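Local coordinates for protein P35 (Autographa californica nucleopolyhedrovirus, PDB 1P35) that inhibits host caspases to block the apoptosis that infection triggers in insect cells, and also suppresses the host's antiviral RNA interference, at residues I15-V20 with A197-V202; T24-Y29 with S167-P172; S221-E226 with F247-S252. All blocks are in the same frame, centred on the assembly; numbering follows the deposited sequence.

Contact 1: I15-V20 with A197-V202; sequences IRDCQV and AYVDSV. With PO4 (phosphate ion), chain D; EDO (1,2-ethanediol), chain G.
I15 faces A197, R16 faces Y198 and D17 faces V199 along two parallel strands whose axes run 4.6 Å apart. Backbone hydrogen bonds zigzag between them: Y198 N gives to I15 O, D17 N to Y198 O and D200 N to D17 O. Farther along, a carboxylate replaces the main-chain acceptor. D200 CG stands between its backbone N and carbonyl carbon (chi1 70°), which swings the acid back to strand 15-20. Its OD1 offers the syn lone pair to Q19 N at 3.0 Å, fairly straight (163° at the hydrogen), while S201 OG gives to that oxygen from above the carboxylate plane. A water donates to both D200 OD2 and Q19 O. Antiparallel strands 24-33 and 276-282 border strands 15-20 and 197-199 respectively, placing this parallel pair inside mixed beta structure. Among carbon and sulfur contacts, R16 CG lies 3.7 Å from Y198 CD1, and C18 SG approaches the same ring obliquely, 4.0 Å from Y198 CE1. R16 turns its guanidinium to a phosphate: NH1 gives to phosphate O4 at 3.2 Å, in the guanidinium plane, and NH2 to O1. K58 of the same chain and R79 of the second subunit also bond to it; E26 forms a salt bridge with R16 NH2. An ethanediol, like the phosphate probably from the crystallisation liquor, accepts from R16 NH1 and rests its C2 over the centre of the Y198 ring.

Contact 2: T24-Y29 with S167-P172; sequences TRELVY and SFEYNP
With chi1 of 63° in F168 and 61° in Y170, each ring carbon CG is held between its own backbone N and carbonyl carbon, and both rings lean across to strand 24-29. L27 sends CG anti to its backbone N, so that the leucine runs alongside F168: L27 CD2 comes 3.5 Å from F168 CZ, and L27 CB makes an off-centre CH-pi contact, 4.2 Å from the ring centroid. Y170 CE1 lies near L27 CB, and its hydroxyl sits at the edge of the R25 guanidinium, Y170 OH 3.6 Å from R25 NE, with the two planes 67° apart. D17 fastens both groups, taking a salt bridge from R25 and a hydrogen bond from Y170. The backbones pair as regular antiparallel strands: R25 and Y170 exchange two hydrogen bonds, as do L27 and F168. E26 and E169, on the other face, form a non-hydrogen-bonded pair. E26 OE2 and E169 OE2 approach to 4.9 Å, a like-charge proximity probably eased by R16 and K58 at E26 and by R53 at E169. P172 closes the end, its CG 3.6 Å from R25 CD as the two side chains cross at about a right angle.

Contact 3: S221-E226 with F247-S252; sequences SFKNSE and FTTESS
K223 and F247 meet where a surface loop settles on the end of a beta strand, and the lysine shows how a charged residue can pack through its carbons. Its CB points toward strand 247-249. CG, anti to the carbonyl carbon (chi1 -76°), arrives over one face of the F247 ring, displaced toward the rim: a CH-pi contact 4.1 Å from the centroid and 14° off the ring normal. Bends at chi2 and chi3 then take the chain through CD and past the ring. CE passes 3.6 Å from T249 CG2, still 4.0 Å from F247 CD1, and NZ ends 3.4 Å from the same T249 methyl. The threonine's hydroxyl is engaged with W261 NE1, whose ring also stacks with F247. S221 OG reaches the ring obliquely, 3.7 Å from F247 CE2, and E226 CA lies against F247 CB. The loop, which joins helix 206-215 to strand 227-234, has a type I beta turn from K223 to E226 and is drawn together largely through the E226 carboxylate, whose OE2 also bonds to S220 OG. E226 OE1 takes S221 N on its syn lone pair at 2.8 Å and S221 OG nearly along the C-O axis at 2.7 Å; S221 OG in turn accepts a weak bond from K223 N. No hydrogen bond joins the two segments. The polar chemistry thus shapes the loop from within, whereas its hold on the strand rests on van der Waals and CH-pi contacts around one buried phenylalanine, while K223, an exposed residue, contributes its carbons and carries its charge past the ring.

Contacts 1 and 2 are one continuous piece of beta structure, since strands 10-21 and 24-33 follow each other in the chain and pair as antiparallel neighbours; their centres are 9 Å apart. R16 O and V28 N, 2.7 Å apart, probably form one of the hydrogen bonds between them. In sequence, contact 2 is nested within the loop closed by contact 1. Both come close to a bound phosphate: R16 of contact 1 binds it, and the nearest atoms of the E26 side chain and a phosphate are about 4 Å apart. Contact 3 follows later in the chain and stands apart, its nearest atoms about 23 Å from contact 1 and 26 Å from contact 2, on the opposite side of the chain's centre from contact 2.

Contact 1: I15-V20 with A197-V202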
ATOM      1  N   ILE A  15      13.610   9.884  -2.357  1.00 21.40           N
ATOM      2  CA  ILE A  15      14.659   9.769  -3.325  1.00 29.18           C
ATOM      3  C   ILE A  15      15.297   8.423  -3.307  1.00 29.61           C
ATOM      4  O   ILE A  15      15.461   7.833  -2.244  1.00 33.67           O
ATOM      5  CB  ILE A  15      15.784  10.773  -2.991  1.00 42.14           C
ATOM      6  CG1 ILE A  15      15.258  12.202  -3.071  1.00 19.18           C
ATOM      7  CG2 ILE A  15      17.035  10.499  -3.851  1.00 39.49           C
ATOM      8  CD1 ILE A  15      16.305  13.232  -2.507  1.00 14.56           C
ATOM      9  N   ARG A  16      15.667   7.949  -4.499  1.00 30.85           N
ATOM     10  CA  ARG A  16      16.392   6.692  -4.616  1.00 27.32           C
ATOM     11  C   ARG A  16      17.366   6.906  -5.761  1.00 32.83           C
ATOM     12  O   ARG A  16      17.017   7.489  -6.801  1.00 31.51           O
ATOM     13  CB  ARG A  16      15.481   5.507  -4.951  1.00 23.47           C
ATOM     14  CG  ARG A  16      16.185   4.194  -4.691  1.00 27.73           C
ATOM     15  CD  ARG A  16      15.436   2.938  -5.229  1.00 24.76           C
ATOM     16  NE  ARG A  16      15.402   2.977  -6.681  1.00 41.42           N
ATOM     17  CZ  ARG A  16      14.798   2.092  -7.464  1.00 40.80           C
ATOM     18  NH1 ARG A  16      14.147   1.058  -6.938  1.00 38.69           N
ATOM     19  NH2 ARG A  16      14.871   2.244  -8.785  1.00 34.84           N
ATOM     20  N   ASP A  17      18.604   6.459  -5.568  1.00 32.69           N
ATOM     21  CA  ASP A  17      19.618   6.601  -6.597  1.00 38.58           C
ATOM     22  C   ASP A  17      20.443   5.322  -6.505  1.00 40.21           C
ATOM     23  O   ASP A  17      21.049   5.056  -5.482  1.00 23.56           O
ATOM     24  CB  ASP A  17      20.459   7.847  -6.337  1.00 32.29           C
ATOM     25  CG  ASP A  17      21.483   8.107  -7.426  1.00 47.33           C
ATOM     26  OD1 ASP A  17      22.375   7.256  -7.590  1.00 36.64           O
ATOM     27  OD2 ASP A  17      21.404   9.163  -8.102  1.00 35.17           O
ATOM     28  N   CYS A  18      20.441   4.545  -7.593  1.00 34.51           N
ATOM     29  CA  CYS A  18      21.119   3.261  -7.637  1.00 32.62           C
ATOM     30  C   CYS A  18      22.035   3.116  -8.871  1.00 30.30           C
ATOM     31  O   CYS A  18      21.811   3.762  -9.895  1.00 35.11           O
ATOM     32  CB  CYS A  18      20.057   2.131  -7.657  1.00 43.02           C
ATOM     33  SG  CYS A  18      18.826   2.068  -6.295  1.00 39.36           S
ATOM     34  N   GLN A  19      23.059   2.268  -8.755  1.00 34.82           N
ATOM     35  CA  GLN A  19      23.982   1.997  -9.860  1.00 42.49           C
ATOM     36  C   GLN A  19      23.142   1.113 -10.786  1.00 36.40           C
ATOM     37  O   GLN A  19      22.463   0.228 -10.296  1.00 50.61           O
ATOM     38  CB  GLN A  19      25.207   1.205  -9.353  1.00 34.61           C
ATOM     39  CG  GLN A  19      26.472   1.222 -10.268  1.00 40.30           C
ATOM     40  CD  GLN A  19      27.195   2.630 -10.387  1.00 61.79           C
ATOM     41  OE1 GLN A  19      27.510   3.293  -9.385  1.00 58.84           O
ATOM     42  NE2 GLN A  19      27.471   3.051 -11.620  1.00 53.07           N
ATOM     43  N   VAL A  20      23.133   1.397 -12.089  1.00 47.66           N
ATOM     44  CA  VAL A  20      22.382   0.585 -13.072  1.00 39.31           C
ATOM     45  C   VAL A  20      23.405  -0.383 -13.682  1.00 47.91           C
ATOM     46  O   VAL A  20      23.113  -1.560 -13.862  1.00 49.76           O
ATOM     47  CB  VAL A  20      21.790   1.444 -14.173  1.00 24.06           C
ATOM     48  CG1 VAL A  20      21.338   0.544 -15.343  1.00 28.00           C
ATOM     49  CG2 VAL A  20      20.591   2.250 -13.630  1.00 18.95           C
ATOM     50  N   ALA A 197      15.907   8.998   1.713  1.00 31.72           N
ATOM     51  CA  ALA A 197      16.671   8.589   0.568  1.00 20.69           C
ATOM     52  C   ALA A 197      17.309   7.209   0.784  1.00 31.19           C
ATOM     53  O   ALA A 197      17.669   6.794   1.914  1.00 29.14           O
ATOM     54  CB  ALA A 197      17.752   9.605   0.235  1.00 16.83           C
ATOM     55  N   TYR A 198      17.396   6.491  -0.324  1.00 31.53           N
ATOM     56  CA  TYR A 198      17.985   5.175  -0.389  1.00 33.65           C
ATOM     57  C   TYR A 198      19.037   5.326  -1.516  1.00 32.66           C
ATOM     58  O   TYR A 198      18.667   5.704  -2.629  1.00 25.49           O
ATOM     59  CB  TYR A 198      16.880   4.137  -0.774  1.00 33.81           C
ATOM     60  CG  TYR A 198      17.398   2.733  -0.994  1.00 40.39           C
ATOM     61  CD1 TYR A 198      18.137   2.423  -2.144  1.00 44.96           C
ATOM     62  CD2 TYR A 198      17.170   1.716  -0.049  1.00 33.12           C
ATOM     63  CE1 TYR A 198      18.634   1.145  -2.370  1.00 35.49           C
ATOM     64  CE2 TYR A 198      17.656   0.415  -0.249  1.00 38.64           C
ATOM     65  CZ  TYR A 198      18.386   0.132  -1.426  1.00 40.11           C
ATOM     66  OH  TYR A 198      18.782  -1.155  -1.725  1.00 48.42           O
ATOM     67  N   VAL A 199      20.324   5.061  -1.234  1.00 27.58           N
ATOM     68  CA  VAL A 199      21.391   5.225  -2.266  1.00 29.13           C
ATOM     69  C   VAL A 199      22.345   4.050  -2.137  1.00 32.07           C
ATOM     70  O   VAL A 199      22.882   3.839  -1.061  1.00 26.94           O
ATOM     71  CB  VAL A 199      22.231   6.516  -2.076  1.00 30.56           C
ATOM     72  CG1 VAL A 199      23.145   6.705  -3.293  1.00 30.51           C
ATOM     73  CG2 VAL A 199      21.320   7.766  -1.888  1.00 24.20           C
ATOM     74  N   ASP A 200      22.547   3.281  -3.217  1.00 26.01           N
ATOM     75  CA  ASP A 200      23.420   2.106  -3.145  1.00 25.43           C
ATOM     76  C   ASP A 200      24.726   2.288  -3.884  1.00 34.55           C
ATOM     77  O   ASP A 200      24.921   3.288  -4.551  1.00 27.56           O
ATOM     78  CB  ASP A 200      22.708   0.833  -3.627  1.00 24.63           C
ATOM     79  CG  ASP A 200      22.431   0.788  -5.150  1.00 33.00           C
ATOM     80  OD1 ASP A 200      23.192   1.344  -5.948  1.00 29.73           O
ATOM     81  OD2 ASP A 200      21.445   0.111  -5.538  1.00 32.31           O
ATOM     82  N   SER A 201      25.624   1.322  -3.706  1.00 37.15           N
ATOM     83  CA  SER A 201      26.950   1.319  -4.303  1.00 43.21           C
ATOM     84  C   SER A 201      27.714   2.577  -3.947  1.00 43.44           C
ATOM     85  O   SER A 201      28.361   3.177  -4.815  1.00 45.47           O
ATOM     86  CB  SER A 201      26.873   1.172  -5.825  1.00 33.20           C
ATOM     87  OG  SER A 201      25.920   0.179  -6.174  1.00 47.46           O
ATOM     88  N   VAL A 202      27.641   2.962  -2.670  1.00 49.14           N
ATOM     89  CA  VAL A 202      28.332   4.164  -2.196  1.00 41.66           C
ATOM     90  C   VAL A 202      29.237   3.959  -1.021  1.00 34.09           C
ATOM     91  O   VAL A 202      29.007   3.114  -0.205  1.00 33.15           O
ATOM     92  CB  VAL A 202      27.346   5.335  -1.849  1.00 34.47           C
ATOM     93  CG1 VAL A 202      26.835   5.915  -3.145  1.00 28.13           C
ATOM     94  CG2 VAL A 202      26.135   4.828  -0.962  1.00 13.99           C
TER
HETATM   95  P   PO4 D   1      13.407  -1.413  -9.932  1.00 57.27           P
HETATM   96  O1  PO4 D   1      14.319  -0.401 -10.612  1.00 54.50           O
HETATM   97  O2  PO4 D   1      12.662  -2.183 -11.006  1.00 83.74           O
HETATM   98  O3  PO4 D   1      14.219  -2.383  -9.083  1.00 58.37           O
HETATM   99  O4  PO4 D   1      12.464  -0.662  -9.033  1.00 62.58           O
HETATM  100  C1  EDO G 303      13.116   0.221  -2.615  1.00 24.71           C
HETATM  101  O1  EDO G 303      12.698  -1.162  -2.446  1.00 42.82           O
HETATM  102  C2  EDO G 303      14.573   0.323  -2.946  1.00 24.30           C
HETATM  103  O2  EDO G 303      14.774  -0.211  -4.228  1.00 47.76           O
HETATM  104  O   HOH W   1      21.743  -1.134  -7.903  1.00 34.33           O

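Contact 2: T24-Y29 with S167-P172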
ATOM      1  N   THR A  24      26.354   3.860 -15.415  1.00 52.01           N
ATOM      2  CA  THR A  24      25.039   4.436 -15.385  1.00 39.15           C
ATOM      3  C   THR A  24      24.455   4.279 -13.998  1.00 37.15           C
ATOM      4  O   THR A  24      24.705   3.265 -13.310  1.00 36.57           O
ATOM      5  CB  THR A  24      24.096   3.714 -16.395  1.00 35.84           C
ATOM      6  OG1 THR A  24      24.768   3.525 -17.660  1.00 41.31           O
ATOM      7  CG2 THR A  24      22.809   4.526 -16.575  1.00 19.81           C
ATOM      8  N   ARG A  25      23.677   5.275 -13.582  1.00 33.30           N
ATOM      9  CA  ARG A  25      22.982   5.209 -12.292  1.00 29.96           C
ATOM     10  C   ARG A  25      21.596   5.789 -12.540  1.00 35.82           C
ATOM     11  O   ARG A  25      21.383   6.474 -13.556  1.00 29.99           O
ATOM     12  CB  ARG A  25      23.722   6.000 -11.170  1.00 26.30           C
ATOM     13  CG  ARG A  25      25.075   5.437 -10.755  1.00 32.97           C
ATOM     14  CD  ARG A  25      25.704   6.253  -9.608  1.00 19.27           C
ATOM     15  NE  ARG A  25      24.834   6.291  -8.429  1.00 29.85           N
ATOM     16  CZ  ARG A  25      24.964   5.475  -7.378  1.00 39.09           C
ATOM     17  NH1 ARG A  25      25.921   4.561  -7.345  1.00 32.94           N
ATOM     18  NH2 ARG A  25      24.128   5.555  -6.354  1.00 26.29           N
ATOM     19  N   GLU A  26      20.645   5.481 -11.654  1.00 29.56           N
ATOM     20  CA  GLU A  26      19.292   6.002 -11.815  1.00 42.47           C
ATOM     21  C   GLU A  26      18.830   6.798 -10.579  1.00 35.64           C
ATOM     22  O   GLU A  26      19.077   6.415  -9.428  1.00 35.65           O
ATOM     23  CB  GLU A  26      18.296   4.860 -12.098  1.00 43.34           C
ATOM     24  CG  GLU A  26      16.844   5.331 -12.208  1.00 35.52           C
ATOM     25  CD  GLU A  26      15.853   4.159 -12.144  1.00 44.67           C
ATOM     26  OE1 GLU A  26      15.849   3.459 -11.125  1.00 51.06           O
ATOM     27  OE2 GLU A  26      15.077   3.935 -13.100  1.00 52.86           O
ATOM     28  N   LEU A  27      18.212   7.938 -10.848  1.00 26.03           N
ATOM     29  CA  LEU A  27      17.691   8.787  -9.832  1.00 30.73           C
ATOM     30  C   LEU A  27      16.167   8.781  -9.938  1.00 37.50           C
ATOM     31  O   LEU A  27      15.631   9.046 -11.008  1.00 27.48           O
ATOM     32  CB  LEU A  27      18.183  10.233  -9.996  1.00 43.54           C
ATOM     33  CG  LEU A  27      17.466  11.143  -8.988  1.00 23.20           C
ATOM     34  CD1 LEU A  27      17.968  10.780  -7.574  1.00 49.80           C
ATOM     35  CD2 LEU A  27      17.761  12.625  -9.245  1.00 39.96           C
ATOM     36  N   VAL A  28      15.506   8.470  -8.816  1.00 31.30           N
ATOM     37  CA  VAL A  28      14.070   8.465  -8.677  1.00 32.96           C
ATOM     38  C   VAL A  28      13.886   9.578  -7.649  1.00 33.18           C
ATOM     39  O   VAL A  28      14.564   9.632  -6.580  1.00 25.99           O
ATOM     40  CB  VAL A  28      13.509   7.109  -8.180  1.00 19.64           C
ATOM     41  CG1 VAL A  28      12.023   7.284  -7.821  1.00 22.87           C
ATOM     42  CG2 VAL A  28      13.539   6.092  -9.299  1.00 18.80           C
ATOM     43  N   TYR A  29      13.003  10.508  -7.988  1.00 30.62           N
ATOM     44  CA  TYR A  29      12.843  11.670  -7.151  1.00 25.34           C
ATOM     45  C   TYR A  29      11.337  11.921  -7.161  1.00 34.00           C
ATOM     46  O   TYR A  29      10.743  12.103  -8.239  1.00 27.67           O
ATOM     47  CB  TYR A  29      13.634  12.866  -7.771  1.00 21.85           C
ATOM     48  CG  TYR A  29      13.719  14.096  -6.851  1.00 39.93           C
ATOM     49  CD1 TYR A  29      12.608  14.887  -6.666  1.00 22.60           C
ATOM     50  CD2 TYR A  29      14.887  14.410  -6.119  1.00 20.77           C
ATOM     51  CE1 TYR A  29      12.600  15.954  -5.797  1.00 27.35           C
ATOM     52  CE2 TYR A  29      14.907  15.515  -5.203  1.00 20.51           C
ATOM     53  CZ  TYR A  29      13.717  16.283  -5.064  1.00 28.37           C
ATOM     54  OH  TYR A  29      13.588  17.381  -4.221  1.00 26.34           O
ATOM     55  N   SER A 167      12.007  10.142 -12.838  1.00 31.20           N
ATOM     56  CA  SER A 167      13.081   9.183 -12.733  1.00 28.36           C
ATOM     57  C   SER A 167      13.856   9.201 -14.049  1.00 35.08           C
ATOM     58  O   SER A 167      13.286   9.402 -15.103  1.00 32.53           O
ATOM     59  CB  SER A 167      12.550   7.779 -12.414  1.00 25.76           C
ATOM     60  OG  SER A 167      11.519   7.381 -13.305  1.00 46.56           O
ATOM     61  N   PHE A 168      15.159   8.989 -13.984  1.00 34.40           N
ATOM     62  CA  PHE A 168      15.942   9.017 -15.188  1.00 26.35           C
ATOM     63  C   PHE A 168      17.298   8.358 -14.918  1.00 37.04           C
ATOM     64  O   PHE A 168      17.698   8.197 -13.749  1.00 30.01           O
ATOM     65  CB  PHE A 168      16.087  10.490 -15.666  1.00 25.44           C
ATOM     66  CG  PHE A 168      16.837  11.398 -14.668  1.00 34.76           C
ATOM     67  CD1 PHE A 168      18.186  11.185 -14.381  1.00 29.40           C
ATOM     68  CD2 PHE A 168      16.159  12.399 -13.971  1.00 33.79           C
ATOM     69  CE1 PHE A 168      18.853  11.955 -13.390  1.00 24.29           C
ATOM     70  CE2 PHE A 168      16.795  13.171 -12.996  1.00 19.69           C
ATOM     71  CZ  PHE A 168      18.154  12.938 -12.702  1.00 19.73           C
ATOM     72  N   GLU A 169      17.962   7.914 -15.984  1.00 40.31           N
ATOM     73  CA  GLU A 169      19.294   7.345 -15.851  1.00 42.73           C
ATOM     74  C   GLU A 169      20.306   8.387 -16.290  1.00 29.30           C
ATOM     75  O   GLU A 169      20.053   9.186 -17.193  1.00 37.85           O
ATOM     76  CB  GLU A 169      19.480   6.099 -16.713  1.00 26.66           C
ATOM     77  CG  GLU A 169      18.920   4.857 -16.087  1.00 46.01           C
ATOM     78  CD  GLU A 169      18.871   3.701 -17.044  1.00 36.50           C
ATOM     79  OE1 GLU A 169      19.865   3.503 -17.751  1.00 77.52           O
ATOM     80  OE2 GLU A 169      17.861   2.974 -17.071  1.00 79.27           O
ATOM     81  N   TYR A 170      21.443   8.398 -15.627  1.00 33.88           N
ATOM     82  CA  TYR A 170      22.485   9.327 -16.006  1.00 33.40           C
ATOM     83  C   TYR A 170      23.848   8.610 -15.932  1.00 43.75           C
ATOM     84  O   TYR A 170      23.964   7.476 -15.388  1.00 28.29           O
ATOM     85  CB  TYR A 170      22.451  10.574 -15.112  1.00 32.08           C
ATOM     86  CG  TYR A 170      22.678  10.292 -13.634  1.00 30.92           C
ATOM     87  CD1 TYR A 170      21.750   9.588 -12.884  1.00 30.05           C
ATOM     88  CD2 TYR A 170      23.834  10.748 -12.987  1.00 27.28           C
ATOM     89  CE1 TYR A 170      21.972   9.338 -11.507  1.00 36.04           C
ATOM     90  CE2 TYR A 170      24.062  10.501 -11.620  1.00 23.41           C
ATOM     91  CZ  TYR A 170      23.152   9.800 -10.898  1.00 25.51           C
ATOM     92  OH  TYR A 170      23.496   9.392  -9.638  1.00 33.44           O
ATOM     93  N   ASN A 171      24.859   9.267 -16.490  1.00 38.43           N
ATOM     94  CA  ASN A 171      26.238   8.760 -16.537  1.00 40.42           C
ATOM     95  C   ASN A 171      27.131   9.622 -15.636  1.00 33.15           C
ATOM     96  O   ASN A 171      27.647  10.646 -16.055  1.00 41.48           O
ATOM     97  CB  ASN A 171      26.688   8.802 -17.987  1.00 31.77           C
ATOM     98  CG  ASN A 171      25.848   7.914 -18.834  1.00 32.28           C
ATOM     99  OD1 ASN A 171      25.169   8.356 -19.765  1.00 50.71           O
ATOM    100  ND2 ASN A 171      25.836   6.616 -18.481  1.00 29.25           N
ATOM    101  N   PRO A 172      27.392   9.157 -14.411  1.00 40.17           N
ATOM    102  CA  PRO A 172      28.209   9.850 -13.392  1.00 37.80           C
ATOM    103  C   PRO A 172      29.600  10.242 -13.863  1.00 28.52           C
ATOM    104  O   PRO A 172      30.317   9.437 -14.463  1.00 39.42           O
ATOM    105  CB  PRO A 172      28.280   8.832 -12.246  1.00 27.79           C
ATOM    106  CG  PRO A 172      27.084   7.930 -12.498  1.00 31.56           C
ATOM    107  CD  PRO A 172      27.076   7.784 -13.978  1.00 22.79           C
TER

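Contact 3: S221-E226 with F247-S252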
ATOM      1  N   SER A 221       8.673  16.784  21.599  1.00 72.11           N
ATOM      2  CA  SER A 221       7.541  15.932  21.992  1.00 71.38           C
ATOM      3  C   SER A 221       6.792  16.675  23.073  1.00 79.16           C
ATOM      4  O   SER A 221       5.790  16.194  23.591  1.00 98.76           O
ATOM      5  CB  SER A 221       7.994  14.593  22.576  1.00 65.77           C
ATOM      6  OG  SER A 221       8.510  14.772  23.892  1.00 69.51           O
ATOM      7  N   PHE A 222       7.318  17.841  23.428  1.00 87.80           N
ATOM      8  CA  PHE A 222       6.726  18.705  24.442  1.00 92.72           C
ATOM      9  C   PHE A 222       6.616  18.132  25.867  1.00 92.68           C
ATOM     10  O   PHE A 222       5.907  18.689  26.711  1.00100.00           O
ATOM     11  CB  PHE A 222       5.369  19.212  23.929  1.00 83.93           C
ATOM     12  CG  PHE A 222       5.481  20.015  22.658  1.00 86.79           C
ATOM     13  CD1 PHE A 222       6.358  21.111  22.587  1.00 93.52           C
ATOM     14  CD2 PHE A 222       4.765  19.651  21.513  1.00 81.48           C
ATOM     15  CE1 PHE A 222       6.525  21.834  21.394  1.00 88.66           C
ATOM     16  CE2 PHE A 222       4.925  20.368  20.311  1.00 97.60           C
ATOM     17  CZ  PHE A 222       5.808  21.460  20.253  1.00 95.04           C
ATOM     18  N   LYS A 223       7.313  17.022  26.125  1.00 84.56           N
ATOM     19  CA  LYS A 223       7.337  16.426  27.458  1.00 70.79           C
ATOM     20  C   LYS A 223       8.315  17.301  28.225  1.00 76.98           C
ATOM     21  O   LYS A 223       9.193  17.934  27.638  1.00 70.45           O
ATOM     22  CB  LYS A 223       7.837  14.970  27.414  1.00 64.23           C
ATOM     23  CG  LYS A 223       6.817  13.930  26.899  1.00 48.10           C
ATOM     24  CD  LYS A 223       5.829  13.500  27.994  1.00 63.89           C
ATOM     25  CE  LYS A 223       6.561  12.786  29.149  1.00 86.69           C
ATOM     26  NZ  LYS A 223       5.678  12.457  30.311  1.00 91.01           N
ATOM     27  N   ASN A 224       8.159  17.345  29.537  1.00 87.12           N
ATOM     28  CA  ASN A 224       9.010  18.172  30.380  1.00 90.60           C
ATOM     29  C   ASN A 224      10.519  17.959  30.223  1.00 87.44           C
ATOM     30  O   ASN A 224      11.274  18.882  29.859  1.00 80.39           O
ATOM     31  CB  ASN A 224       8.642  17.944  31.848  1.00 94.68           C
ATOM     32  CG  ASN A 224       9.438  18.832  32.790  1.00100.00           C
ATOM     33  OD1 ASN A 224       9.422  18.637  34.016  1.00 97.43           O
ATOM     34  ND2 ASN A 224      10.133  19.828  32.223  1.00100.00           N
ATOM     35  N   SER A 225      10.941  16.736  30.522  1.00 62.24           N
ATOM     36  CA  SER A 225      12.340  16.359  30.510  1.00 58.07           C
ATOM     37  C   SER A 225      12.958  15.857  29.201  1.00 70.93           C
ATOM     38  O   SER A 225      13.978  15.158  29.246  1.00 74.93           O
ATOM     39  CB  SER A 225      12.550  15.283  31.557  1.00 67.97           C
ATOM     40  OG  SER A 225      11.870  14.092  31.167  1.00 76.01           O
ATOM     41  N   GLU A 226      12.393  16.185  28.043  1.00 61.86           N
ATOM     42  CA  GLU A 226      13.010  15.674  26.818  1.00 50.68           C
ATOM     43  C   GLU A 226      14.413  16.240  26.571  1.00 50.95           C
ATOM     44  O   GLU A 226      14.716  17.408  26.839  1.00 48.06           O
ATOM     45  CB  GLU A 226      12.142  15.947  25.586  1.00 27.91           C
ATOM     46  CG  GLU A 226      11.968  17.423  25.314  1.00 51.51           C
ATOM     47  CD  GLU A 226      11.154  17.651  24.078  1.00 45.70           C
ATOM     48  OE1 GLU A 226      10.237  16.847  23.872  1.00 45.58           O
ATOM     49  OE2 GLU A 226      11.416  18.618  23.333  1.00 47.38           O
ATOM     50  N   PHE A 247      13.251  10.694  26.369  1.00 34.85           N
ATOM     51  CA  PHE A 247      12.681  11.143  27.599  1.00 43.07           C
ATOM     52  C   PHE A 247      12.219   9.937  28.385  1.00 47.20           C
ATOM     53  O   PHE A 247      12.355   8.802  27.917  1.00 45.00           O
ATOM     54  CB  PHE A 247      11.532  12.123  27.374  1.00 34.67           C
ATOM     55  CG  PHE A 247      10.456  11.598  26.513  1.00 41.13           C
ATOM     56  CD1 PHE A 247       9.425  10.853  27.064  1.00 37.67           C
ATOM     57  CD2 PHE A 247      10.492  11.797  25.133  1.00 36.62           C
ATOM     58  CE1 PHE A 247       8.437  10.301  26.248  1.00 42.26           C
ATOM     59  CE2 PHE A 247       9.514  11.256  24.324  1.00 45.86           C
ATOM     60  CZ  PHE A 247       8.474  10.494  24.896  1.00 30.72           C
ATOM     61  N   THR A 248      11.695  10.198  29.585  1.00 51.73           N
ATOM     62  CA  THR A 248      11.225   9.150  30.481  1.00 52.34           C
ATOM     63  C   THR A 248       9.784   9.302  31.020  1.00 51.06           C
ATOM     64  O   THR A 248       9.287  10.408  31.199  1.00 61.24           O
ATOM     65  CB  THR A 248      12.208   9.017  31.670  1.00 58.65           C
ATOM     66  OG1 THR A 248      13.431   8.392  31.228  1.00 47.71           O
ATOM     67  CG2 THR A 248      11.599   8.199  32.767  1.00 63.71           C
ATOM     68  N   THR A 249       9.111   8.169  31.221  1.00 47.17           N
ATOM     69  CA  THR A 249       7.753   8.133  31.802  1.00 56.70           C
ATOM     70  C   THR A 249       7.669   6.929  32.756  1.00 55.13           C
ATOM     71  O   THR A 249       8.237   5.870  32.474  1.00 46.85           O
ATOM     72  CB  THR A 249       6.627   7.998  30.745  1.00 45.21           C
ATOM     73  OG1 THR A 249       6.809   6.788  30.009  1.00 44.77           O
ATOM     74  CG2 THR A 249       6.613   9.206  29.823  1.00 40.85           C
ATOM     75  N   GLU A 250       6.977   7.116  33.882  1.00 81.81           N
ATOM     76  CA  GLU A 250       6.807   6.084  34.920  1.00 90.10           C
ATOM     77  C   GLU A 250       6.005   4.871  34.477  1.00 90.29           C
ATOM     78  O   GLU A 250       5.002   4.998  33.769  1.00 85.42           O
ATOM     79  CB  GLU A 250       6.142   6.676  36.186  1.00100.00           C
ATOM     80  CG  GLU A 250       7.085   7.120  37.353  1.00 97.92           C
ATOM     81  CD  GLU A 250       7.684   5.939  38.153  1.00100.00           C
ATOM     82  OE1 GLU A 250       8.486   5.148  37.584  1.00100.00           O
ATOM     83  OE2 GLU A 250       7.347   5.797  39.362  1.00100.00           O
ATOM     84  N   SER A 251       6.452   3.700  34.946  1.00 98.31           N
ATOM     85  CA  SER A 251       5.843   2.394  34.643  1.00 98.17           C
ATOM     86  C   SER A 251       4.380   2.182  35.063  1.00 95.32           C
ATOM     87  O   SER A 251       4.018   2.278  36.248  1.00 83.01           O
ATOM     88  CB  SER A 251       6.714   1.264  35.228  1.00 73.36           C
ATOM     89  N   SER A 252       3.557   1.878  34.060  1.00100.00           N
ATOM     90  CA  SER A 252       2.136   1.606  34.247  1.00100.00           C
ATOM     91  C   SER A 252       2.002   0.116  34.624  1.00100.45           C
ATOM     92  O   SER A 252       1.048  -0.282  35.326  1.00100.00           O
ATOM     93  CB  SER A 252       1.359   1.906  32.937  1.00 76.92           C
TER